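Local coordinates for metalloregulator ScaR (Streptococcus gordonii, PDB 3HRS), which acts as a manganese-activated transcriptional repressor of the DtxR/MntR family, a homodimer that probably binds DNA when metal is bound, at residues Lys149-Leu154 / Gly175-Phe180; Asn170-Gly175 / Leu192-Gln197. One frame throughout, in Å; residues are numbered along the deposited sequence.

Contact 1: residues Lys149-Leu154 / Gly175-Phe180; sequences KGDYIL and GKTIRF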
loop_
_atom_site.group_PDB
_atom_site.type_symbol
_atom_site.label_atom_id
_atom_site.label_comp_id
_atom_site.label_asym_id
_atom_site.label_seq_id
_atom_site.Cartn_x
_atom_site.Cartn_y
_atom_site.Cartn_z
ATOM N N LYS A 149 -19.044 -39.901 -1.894
ATOM C CA LYS A 149 -20.151 -38.975 -1.673
ATOM C C LYS A 149 -20.278 -38.649 -0.181
ATOM O O LYS A 149 -19.552 -39.204 0.648
ATOM C CB LYS A 149 -21.468 -39.553 -2.201
ATOM C CG LYS A 149 -21.389 -40.150 -3.599
ATOM C CD LYS A 149 -21.270 -41.677 -3.563
ATOM C CE LYS A 149 -21.498 -42.278 -4.946
ATOM N NZ LYS A 149 -21.735 -43.756 -4.912
ATOM N N GLY A 150 -21.197 -37.745 0.156
ATOM C CA GLY A 150 -21.428 -37.362 1.540
ATOM C C GLY A 150 -20.902 -35.991 1.957
ATOM O O GLY A 150 -20.729 -35.086 1.135
ATOM N N ASP A 151 -20.641 -35.845 3.253
ATOM C CA ASP A 151 -20.284 -34.559 3.829
ATOM C C ASP A 151 -18.862 -34.137 3.468
ATOM O O ASP A 151 -17.968 -34.976 3.354
ATOM C CB ASP A 151 -20.495 -34.585 5.346
ATOM C CG ASP A 151 -21.966 -34.588 5.725
ATOM O OD1 ASP A 151 -22.544 -33.491 5.889
ATOM O OD2 ASP A 151 -22.548 -35.691 5.856
ATOM N N TYR A 152 -18.675 -32.830 3.283
ATOM C CA TYR A 152 -17.393 -32.248 2.886
ATOM C C TYR A 152 -17.237 -30.822 3.445
ATOM O O TYR A 152 -18.222 -30.092 3.584
ATOM C CB TYR A 152 -17.291 -32.189 1.361
ATOM C CG TYR A 152 -16.730 -33.430 0.693
ATOM C CD1 TYR A 152 -17.552 -34.503 0.348
ATOM C CD2 TYR A 152 -15.381 -33.515 0.375
ATOM C CE1 TYR A 152 -17.037 -35.632 -0.276
ATOM C CE2 TYR A 152 -14.858 -34.638 -0.250
ATOM C CZ TYR A 152 -15.689 -35.695 -0.572
ATOM O OH TYR A 152 -15.161 -36.805 -1.199
ATOM N N ILE A 153 -16.009 -30.419 3.770
ATOM C CA ILE A 153 -15.752 -29.010 4.059
ATOM C C ILE A 153 -15.354 -28.286 2.783
ATOM O O ILE A 153 -14.548 -28.790 1.995
ATOM C CB ILE A 153 -14.598 -28.792 5.038
ATOM C CG1 ILE A 153 -14.498 -29.918 6.061
ATOM C CG2 ILE A 153 -14.766 -27.466 5.747
ATOM C CD1 ILE A 153 -13.323 -29.711 7.033
ATOM N N LEU A 154 -15.918 -27.105 2.576
ATOM C CA LEU A 154 -15.502 -26.268 1.458
ATOM C C LEU A 154 -14.241 -25.526 1.855
ATOM O O LEU A 154 -14.305 -24.428 2.402
ATOM C CB LEU A 154 -16.590 -25.268 1.113
ATOM C CG LEU A 154 -16.309 -24.567 -0.200
ATOM C CD1 LEU A 154 -15.575 -25.540 -1.076
ATOM C CD2 LEU A 154 -17.621 -24.141 -0.828
ATOM N N GLY A 175 -15.589 -22.624 4.398
ATOM C CA GLY A 175 -15.900 -22.955 5.772
ATOM C C GLY A 175 -17.194 -23.732 5.922
ATOM O O GLY A 175 -17.256 -24.676 6.707
ATOM N N LYS A 176 -18.229 -23.345 5.178
ATOM C CA LYS A 176 -19.509 -24.051 5.251
ATOM C C LYS A 176 -19.346 -25.525 4.934
ATOM O O LYS A 176 -18.362 -25.941 4.324
ATOM C CB LYS A 176 -20.564 -23.430 4.329
ATOM C CG LYS A 176 -21.299 -22.252 4.951
ATOM C CD LYS A 176 -22.044 -21.437 3.906
ATOM C CE LYS A 176 -21.959 -19.951 4.250
ATOM N NZ LYS A 176 -22.409 -19.081 3.128
ATOM N N THR A 177 -20.320 -26.316 5.363
ATOM C CA THR A 177 -20.284 -27.746 5.127
ATOM C C THR A 177 -21.112 -28.060 3.886
ATOM O O THR A 177 -22.049 -27.337 3.541
ATOM C CB THR A 177 -20.796 -28.547 6.340
ATOM O OG1 THR A 177 -20.506 -27.829 7.550
ATOM C CG2 THR A 177 -20.135 -29.923 6.386
ATOM N N ILE A 178 -20.758 -29.151 3.222
ATOM C CA ILE A 178 -21.219 -29.401 1.873
ATOM C C ILE A 178 -21.525 -30.880 1.713
ATOM O O ILE A 178 -20.688 -31.723 2.038
ATOM C CB ILE A 178 -20.128 -28.954 0.861
ATOM C CG1 ILE A 178 -20.293 -27.468 0.535
ATOM C CG2 ILE A 178 -20.161 -29.766 -0.407
ATOM C CD1 ILE A 178 -21.729 -27.071 0.279
ATOM N N ARG A 179 -22.734 -31.196 1.249
ATOM C CA ARG A 179 -23.069 -32.567 0.911
ATOM C C ARG A 179 -22.920 -32.784 -0.590
ATOM O O ARG A 179 -23.681 -32.226 -1.385
ATOM C CB ARG A 179 -24.502 -32.901 1.316
ATOM C CG ARG A 179 -24.790 -33.001 2.812
ATOM C CD ARG A 179 -26.253 -33.443 3.002
ATOM N NE ARG A 179 -26.693 -33.461 4.396
ATOM C CZ ARG A 179 -27.969 -33.469 4.774
ATOM N NH1 ARG A 179 -28.933 -33.448 3.860
ATOM N NH2 ARG A 179 -28.285 -33.488 6.065
ATOM N N PHE A 180 -21.935 -33.592 -0.968
ATOM C CA PHE A 180 -21.742 -34.003 -2.353
ATOM C C PHE A 180 -22.689 -35.150 -2.675
ATOM O O PHE A 180 -22.686 -36.163 -1.978
ATOM C CB PHE A 180 -20.307 -34.480 -2.555
ATOM C CG PHE A 180 -19.955 -34.783 -3.988
ATOM C CD1 PHE A 180 -20.540 -34.078 -5.030
ATOM C CD2 PHE A 180 -19.007 -35.746 -4.291
ATOM C CE1 PHE A 180 -20.199 -34.343 -6.348
ATOM C CE2 PHE A 180 -18.663 -36.017 -5.609
ATOM C CZ PHE A 180 -19.258 -35.314 -6.635
#

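Contact 2: residues Asn170-Gly175 / Leu192-Gln197; sequences NGLQVG and LEVDGQ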
loop_
_atom_site.group_PDB
_atom_site.type_symbol
_atom_site.label_atom_id
_atom_site.label_comp_id
_atom_site.label_asym_id
_atom_site.label_seq_id
_atom_site.Cartn_x
_atom_site.Cartn_y
_atom_site.Cartn_z
ATOM N N ASN A 170 -24.694 -17.890 -4.459
ATOM C CA ASN A 170 -25.296 -19.197 -4.202
ATOM C C ASN A 170 -24.929 -19.654 -2.795
ATOM O O ASN A 170 -24.992 -20.846 -2.474
ATOM C CB ASN A 170 -24.840 -20.235 -5.234
ATOM C CG ASN A 170 -25.555 -20.095 -6.575
ATOM O OD1 ASN A 170 -24.913 -20.033 -7.630
ATOM N ND2 ASN A 170 -26.891 -20.054 -6.541
ATOM N N GLY A 171 -24.515 -18.693 -1.970
ATOM C CA GLY A 171 -24.184 -18.941 -0.575
ATOM C C GLY A 171 -23.178 -20.053 -0.354
ATOM O O GLY A 171 -23.317 -20.865 0.562
ATOM N N LEU A 172 -22.165 -20.094 -1.210
ATOM C CA LEU A 172 -21.071 -21.029 -1.046
ATOM C C LEU A 172 -19.901 -20.252 -0.517
ATOM O O LEU A 172 -19.522 -19.235 -1.082
ATOM C CB LEU A 172 -20.728 -21.692 -2.371
ATOM C CG LEU A 172 -21.573 -22.942 -2.589
ATOM C CD1 LEU A 172 -21.600 -23.310 -4.045
ATOM C CD2 LEU A 172 -21.037 -24.082 -1.737
ATOM N N GLN A 173 -19.339 -20.721 0.585
ATOM C CA GLN A 173 -18.393 -19.919 1.341
ATOM C C GLN A 173 -17.355 -20.816 1.982
ATOM O O GLN A 173 -17.653 -21.907 2.464
ATOM C CB GLN A 173 -19.122 -19.088 2.406
ATOM C CG GLN A 173 -18.237 -18.140 3.215
ATOM C CD GLN A 173 -18.973 -17.500 4.400
ATOM O OE1 GLN A 173 -20.200 -17.373 4.390
ATOM N NE2 GLN A 173 -18.219 -17.101 5.427
ATOM N N VAL A 174 -16.118 -20.355 1.973
ATOM C CA VAL A 174 -15.069 -21.144 2.564
ATOM C C VAL A 174 -15.430 -21.366 4.014
ATOM O O VAL A 174 -15.562 -20.405 4.772
ATOM C CB VAL A 174 -13.723 -20.419 2.503
ATOM C CG1 VAL A 174 -12.605 -21.420 2.649
ATOM C CG2 VAL A 174 -13.602 -19.644 1.196
ATOM N N GLY A 175 -15.589 -22.624 4.398
ATOM C CA GLY A 175 -15.900 -22.955 5.772
ATOM C C GLY A 175 -17.194 -23.732 5.922
ATOM O O GLY A 175 -17.256 -24.676 6.707
ATOM N N LEU A 192 -24.957 -30.640 -5.019
ATOM C CA LEU A 192 -24.514 -30.271 -3.682
ATOM C C LEU A 192 -25.690 -29.904 -2.794
ATOM O O LEU A 192 -26.723 -29.436 -3.276
ATOM C CB LEU A 192 -23.517 -29.102 -3.734
ATOM C CG LEU A 192 -22.144 -29.414 -4.334
ATOM C CD1 LEU A 192 -21.304 -28.156 -4.511
ATOM C CD2 LEU A 192 -21.413 -30.436 -3.488
ATOM N N GLU A 193 -25.509 -30.108 -1.493
ATOM C CA GLU A 193 -26.501 -29.742 -0.493
ATOM C C GLU A 193 -25.935 -28.667 0.432
ATOM O O GLU A 193 -25.334 -28.967 1.470
ATOM C CB GLU A 193 -26.903 -30.979 0.311
ATOM C CG GLU A 193 -28.174 -30.828 1.122
ATOM C CD GLU A 193 -29.406 -31.031 0.282
ATOM O OE1 GLU A 193 -30.508 -31.129 0.866
ATOM O OE2 GLU A 193 -29.272 -31.096 -0.961
ATOM N N VAL A 194 -26.128 -27.412 0.042
ATOM C CA VAL A 194 -25.600 -26.280 0.797
ATOM C C VAL A 194 -26.713 -25.558 1.537
ATOM O O VAL A 194 -27.492 -24.816 0.938
ATOM C CB VAL A 194 -24.858 -25.278 -0.117
ATOM C CG1 VAL A 194 -25.711 -24.911 -1.326
ATOM C CG2 VAL A 194 -24.468 -24.035 0.662
ATOM N N ASP A 195 -26.777 -25.776 2.846
ATOM C CA ASP A 195 -27.850 -25.216 3.655
ATOM C C ASP A 195 -29.155 -25.932 3.334
ATOM O O ASP A 195 -30.190 -25.296 3.126
ATOM C CB ASP A 195 -27.996 -23.708 3.411
ATOM C CG ASP A 195 -26.910 -22.891 4.100
ATOM O OD1 ASP A 195 -26.594 -23.186 5.277
ATOM O OD2 ASP A 195 -26.384 -21.947 3.462
ATOM N N GLY A 196 -29.090 -27.260 3.282
ATOM C CA GLY A 196 -30.256 -28.082 3.016
ATOM C C GLY A 196 -30.895 -27.820 1.666
ATOM O O GLY A 196 -31.860 -28.489 1.288
ATOM N N GLN A 197 -30.357 -26.848 0.935
ATOM C CA GLN A 197 -30.887 -26.480 -0.376
ATOM C C GLN A 197 -30.042 -27.097 -1.490
ATOM O O GLN A 197 -28.807 -27.087 -1.423
ATOM C CB GLN A 197 -30.919 -24.958 -0.518
ATOM C CG GLN A 197 -32.074 -24.424 -1.344
ATOM C CD GLN A 197 -32.315 -22.947 -1.090
ATOM O OE1 GLN A 197 -31.370 -22.157 -0.997
ATOM N NE2 GLN A 197 -33.583 -22.566 -0.975
#

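Contact 1: residues Lys149-Leu154 / Gly175-Phe180
The carbonyl oxygen of Gly150 accepts a hydrogen bond from Phe180 N (2.8 Å), and a CA-H...O contact from Arg179 CA reaches the same oxygen at 3.4 Å. A straight return bond from Gly150 N to Phe180 O, 3.0 Å, closes this antiparallel hydrogen-bonded pair. At phi 106° a side chain on Gly150 would press against the preceding carbonyl, which calls for glycine. In the next hydrogen-bonded pair Ile178 N donates to Tyr152 O, while the return bond from Tyr152 N to Ile178 O is weak. Leu154 N approaches Lys176 O almost head-on at 3.2 Å.

Tyr152 and Phe180 lie side by side on the buried face, where Tyr152 CD1 meets Phe180 CB at 4.0 Å. The Tyr152 hydroxyl is hydrogen-bonded to Glu148 O, satisfying the polar end of this buried ring. On the solvent-facing side, Asp151 and Arg179 also run alongside each other, carboxylate and guanidinium planes perpendicular; Asp151 OD1 stays 4.4 Å from Arg179 NE, too far for a salt bridge. Beta-branched, polar Thr177 suits this exposed strand position; its CG2, anti to the backbone N, leans toward Tyr152 O. Strand 150-157 is flanked by strand 209-212, and strand 177-184 by strand 189-194.

Contact 2: residues Asn170-Gly175 / Leu192-Gln197
Apolar packing brings Leu172 and Val194 together, two buried side chains meeting at a slant, with Leu172 CD2 4.2 Å from Val194 CG2. With chi1 50° Val194 CG1 sits between the backbone N and the carbonyl carbon, and CG2, anti to N, is the methyl turned to Gly171 O; CG1 is 4.3 Å from Asn170 O. A compact, branched valine suits a place close to the turn, where it must fit against bare backbone, and the longer leucine can reach from the loop into the sheet. Both also touch Ile178, Leu172 packs on Leu154 as well, and Val194 packs on Ile199.

The polar bonds here do not join the two segments. Gly171 O takes a weak hydrogen bond from Lys176 NZ, just beyond the loop, which has a second weak bond to Gln173 OE1. In the other segment, Val194 N donates to Gln197 O at 3.1 Å, joining the two sides of a tight hairpin. Asp195 and Gly196 both have positive phi, consistent with a type I' turn, for which glycine in the second corner is well suited.

Gly171, also at positive phi (53°), is the C' residue of a Schellman motif. The arrangement thus sets the glycine-terminated exit of helix 161-168 against the turn end of the hairpin of strands 189-194 and 197-201, in a FeoA domain, which belongs to the SH3-like clan.

Contacts 1 and 2 have centres 8 Å apart and share Gly175, which ends the loop of contact 2 and begins the second segment of contact 1. Their segments alternate along the chain: 149-154, 170-175, 175-180, then 192-197. Strand 177-184 pairs with strand 150-157 in contact 1 and with strand 189-194 on its other edge, where Arg179 O and Glu193 N probably form a hydrogen bond. Ile178 and Leu192 pack together on the buried face. The side chains of Leu154 and Leu172 are about 9 and 10 Å from that of His124, which binds zinc in another structure of this protein but carries no metal here; Val174 packs on it, so the loop links the sheet to the metal-site region.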